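Local coordinates for protein type-iv like competence pilin ttha1218 (Thermus thermophilus, PDB 5G25) that probably serves as a pilin-like subunit of the type IV pilus machinery linked to natural competence and DNA uptake, represented here by its soluble domain, at residues 14-19 / 73-78. Sequence-based numbering, arbitrary orientation.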
ATOM      1  N   ARG A  14      10.665   7.635  -8.236  1.00 56.93           N
ATOM      2  CA  ARG A  14      10.037   7.100  -9.433  1.00 58.22           C
ATOM      3  C   ARG A  14       9.704   5.609  -9.255  1.00 54.91           C
ATOM      4  O   ARG A  14       8.595   5.187  -9.569  1.00 51.68           O
ATOM      5  CB  ARG A  14      10.963   7.312 -10.639  1.00 66.61           C
ATOM      6  CG  ARG A  14      10.252   7.393 -11.988  1.00 82.60           C
ATOM      7  CD  ARG A  14      11.138   7.992 -13.085  1.00 92.66           C
ATOM      8  NE  ARG A  14      11.770   9.257 -12.679  1.00 99.10           N
ATOM      9  CZ  ARG A  14      13.088   9.465 -12.566  1.00104.72           C
ATOM     10  NH1 ARG A  14      13.971   8.505 -12.845  1.00 99.53           N
ATOM     11  NH2 ARG A  14      13.531  10.656 -12.178  1.00108.35           N
ATOM     12  N   GLU A  15      10.665   4.831  -8.743  1.00 46.42           N
ATOM     13  CA  GLU A  15      10.478   3.407  -8.470  1.00 42.77           C
ATOM     14  C   GLU A  15       9.442   3.129  -7.403  1.00 43.61           C
ATOM     15  O   GLU A  15       8.744   2.126  -7.473  1.00 46.28           O
ATOM     16  CB  GLU A  15      11.793   2.773  -8.012  1.00 45.50           C
ATOM     17  CG  GLU A  15      12.827   2.699  -9.094  1.00 50.24           C
ATOM     18  CD  GLU A  15      12.314   1.883 -10.241  1.00 55.49           C
ATOM     19  OE1 GLU A  15      12.272   0.626 -10.129  1.00 60.20           O
ATOM     20  OE2 GLU A  15      11.915   2.524 -11.234  1.00 59.06           O
ATOM     21  N   MET A  16       9.357   3.995  -6.396  1.00 42.32           N
ATOM     22  CA  MET A  16       8.341   3.827  -5.376  1.00 45.02           C
ATOM     23  C   MET A  16       6.957   4.013  -6.033  1.00 41.58           C
ATOM     24  O   MET A  16       6.018   3.285  -5.740  1.00 39.01           O
ATOM     25  CB  MET A  16       8.545   4.810  -4.218  1.00 45.14           C
ATOM     26  CG  MET A  16       9.789   4.584  -3.373  1.00 44.77           C
ATOM     27  SD  MET A  16      10.043   5.959  -2.226  1.00 47.93           S
ATOM     28  CE  MET A  16       8.816   5.616  -0.987  1.00 45.93           C
ATOM     29  N   GLU A  17       6.847   4.963  -6.949  1.00 44.65           N
ATOM     30  CA  GLU A  17       5.554   5.191  -7.646  1.00 47.79           C
ATOM     31  C   GLU A  17       5.159   4.038  -8.561  1.00 41.56           C
ATOM     32  O   GLU A  17       3.986   3.650  -8.590  1.00 41.89           O
ATOM     33  CB  GLU A  17       5.543   6.544  -8.363  1.00 53.06           C
ATOM     34  CG  GLU A  17       5.565   7.685  -7.342  1.00 63.01           C
ATOM     35  CD  GLU A  17       5.575   9.086  -7.930  1.00 66.58           C
ATOM     36  OE1 GLU A  17       6.173   9.277  -9.012  1.00 71.49           O
ATOM     37  OE2 GLU A  17       5.001  10.001  -7.277  1.00 67.08           O
ATOM     38  N   ASN A  18       6.140   3.453  -9.245  1.00 41.48           N
ATOM     39  CA  ASN A  18       5.894   2.300 -10.108  1.00 46.15           C
ATOM     40  C   ASN A  18       5.434   1.104  -9.325  1.00 42.51           C
ATOM     41  O   ASN A  18       4.539   0.393  -9.719  1.00 39.82           O
ATOM     42  CB  ASN A  18       7.156   1.915 -10.874  1.00 48.10           C
ATOM     43  CG  ASN A  18       7.429   2.847 -12.035  1.00 58.96           C
ATOM     44  OD1 ASN A  18       6.508   3.376 -12.657  1.00 66.48           O
ATOM     45  ND2 ASN A  18       8.698   3.062 -12.324  1.00 61.87           N
ATOM     46  N   PHE A  19       6.076   0.879  -8.199  1.00 47.23           N
ATOM     47  CA  PHE A  19       5.725  -0.245  -7.377  1.00 41.37           C
ATOM     48  C   PHE A  19       4.364  -0.043  -6.775  1.00 37.57           C
ATOM     49  O   PHE A  19       3.572  -0.980  -6.685  1.00 40.28           O
ATOM     50  CB  PHE A  19       6.759  -0.465  -6.273  1.00 42.85           C
ATOM     51  CG  PHE A  19       6.548  -1.735  -5.540  1.00 42.95           C
ATOM     52  CD1 PHE A  19       6.826  -2.952  -6.157  1.00 43.13           C
ATOM     53  CD2 PHE A  19       6.012  -1.733  -4.281  1.00 42.22           C
ATOM     54  CE1 PHE A  19       6.591  -4.135  -5.490  1.00 47.28           C
ATOM     55  CE2 PHE A  19       5.778  -2.916  -3.607  1.00 46.22           C
ATOM     56  CZ  PHE A  19       6.071  -4.114  -4.205  1.00 49.00           C
ATOM     57  N   VAL A  73      -1.410   1.780   2.318  1.00 47.58           N
ATOM     58  CA  VAL A  73      -0.118   1.264   1.925  1.00 44.43           C
ATOM     59  C   VAL A  73       0.903   2.354   2.166  1.00 44.49           C
ATOM     60  O   VAL A  73       0.724   3.480   1.699  1.00 38.94           O
ATOM     61  CB  VAL A  73      -0.131   0.871   0.435  1.00 48.37           C
ATOM     62  CG1 VAL A  73       1.205   0.283   0.015  1.00 43.69           C
ATOM     63  CG2 VAL A  73      -1.249  -0.118   0.150  1.00 46.39           C
ATOM     64  N   VAL A  74       1.945   2.024   2.941  1.00 50.01           N
ATOM     65  CA  VAL A  74       3.059   2.931   3.186  1.00 43.05           C
ATOM     66  C   VAL A  74       4.356   2.298   2.658  1.00 46.78           C
ATOM     67  O   VAL A  74       4.818   1.268   3.143  1.00 41.34           O
ATOM     68  CB  VAL A  74       3.199   3.263   4.677  1.00 52.66           C
ATOM     69  CG1 VAL A  74       4.291   4.299   4.899  1.00 50.52           C
ATOM     70  CG2 VAL A  74       1.879   3.765   5.233  1.00 55.42           C
ATOM     71  N   LEU A  75       4.917   2.919   1.635  1.00 41.74           N
ATOM     72  CA  LEU A  75       6.193   2.527   1.069  1.00 47.84           C
ATOM     73  C   LEU A  75       7.245   3.505   1.602  1.00 49.33           C
ATOM     74  O   LEU A  75       7.040   4.729   1.538  1.00 49.10           O
ATOM     75  CB  LEU A  75       6.102   2.635  -0.460  1.00 47.72           C
ATOM     76  CG  LEU A  75       6.766   1.631  -1.381  1.00 54.81           C
ATOM     77  CD1 LEU A  75       6.627   0.204  -0.867  1.00 53.32           C
ATOM     78  CD2 LEU A  75       6.131   1.768  -2.767  1.00 50.31           C
ATOM     79  N   ARG A  76       8.346   2.967   2.134  1.00 48.61           N
ATOM     80  CA  ARG A  76       9.434   3.770   2.719  1.00 52.21           C
ATOM     81  C   ARG A  76      10.769   3.286   2.205  1.00 53.64           C
ATOM     82  O   ARG A  76      11.099   2.110   2.315  1.00 59.84           O
ATOM     83  CB  ARG A  76       9.456   3.670   4.247  1.00 51.36           C
ATOM     84  CG  ARG A  76       8.344   4.444   4.929  1.00 62.59           C
ATOM     85  CD  ARG A  76       8.497   4.497   6.450  1.00 65.76           C
ATOM     86  NE  ARG A  76       7.904   5.708   7.042  1.00 66.95           N
ATOM     87  CZ  ARG A  76       6.788   5.738   7.774  1.00 73.20           C
ATOM     88  NH1 ARG A  76       6.101   4.611   8.032  1.00 82.80           N
ATOM     89  NH2 ARG A  76       6.360   6.902   8.271  1.00 66.02           N
ATOM     90  N   VAL A  77      11.532   4.205   1.634  1.00 54.97           N
ATOM     91  CA  VAL A  77      12.873   3.920   1.161  1.00 57.74           C
ATOM     92  C   VAL A  77      13.745   5.039   1.726  1.00 56.43           C
ATOM     93  O   VAL A  77      13.617   6.200   1.332  1.00 52.45           O
ATOM     94  CB  VAL A  77      12.929   3.874  -0.380  1.00 57.83           C
ATOM     95  CG1 VAL A  77      14.333   3.540  -0.850  1.00 56.59           C
ATOM     96  CG2 VAL A  77      11.936   2.851  -0.913  1.00 61.43           C
ATOM     97  N   GLU A  78      14.581   4.683   2.702  1.00 63.67           N
ATOM     98  CA  GLU A  78      15.377   5.659   3.445  1.00 55.75           C
ATOM     99  C   GLU A  78      14.466   6.720   4.039  1.00 46.97           C
ATOM    100  O   GLU A  78      13.477   6.386   4.684  1.00 55.83           O
ATOM    101  CB  GLU A  78      16.486   6.242   2.566  1.00 57.98           C
ATOM    102  CG  GLU A  78      17.381   5.152   1.978  1.00 74.08           C
ATOM    103  CD  GLU A  78      18.737   5.653   1.502  1.00 83.24           C
ATOM    104  OE1 GLU A  78      18.984   6.880   1.544  1.00 91.39           O
ATOM    105  OE2 GLU A  78      19.563   4.810   1.084  1.00 86.26           O
TER
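Met16 reaches from helix 11-24 between the side chains of Leu75 and Val77, which stand two residues apart on the same face of strand 70-77, and its thioether fills the hollow between them. Its flank lies against Val77, with CG 3.7 Å from Val77 CG2 and SD 3.9 Å from the same methyl, the two side chains running past one another in opposite directions. A bend at the last torsion (chi3 76°) turns CE onto the strand backbone, 3.2 Å from Leu75 O and 4.1 Å from Leu75 CB. Leu75 answers with a bump of its own: CD2 pushes up to the helix backbone, 3.3 Å from Met16 O. Leu75 CD2 also meets the edge of the Phe19 ring, near its plane, 3.8 Å from Phe19 CD2. CG anti to the backbone N (chi1 -171°) carries that ring toward Leu75, whose side chain Phe19 crosses at about a right angle. Segments 14-19 and 73-77 run nearly antiparallel (153°), their axes 9.6 Å apart, in the arrangement of type IV pilins and type II secretion pseudopilins, where an N-terminal helix packs on an antiparallel sheet. With Met16 shortened to an alanine, the hollow between Leu75 and Val77 would probably be left unfilled and Val77 CG2 would lose the CG and SD atoms beside it. Leu40 of strand 36-40 touches Met16, Phe19 and Val77, while Leu82 of strand 80-87 also meets Met16.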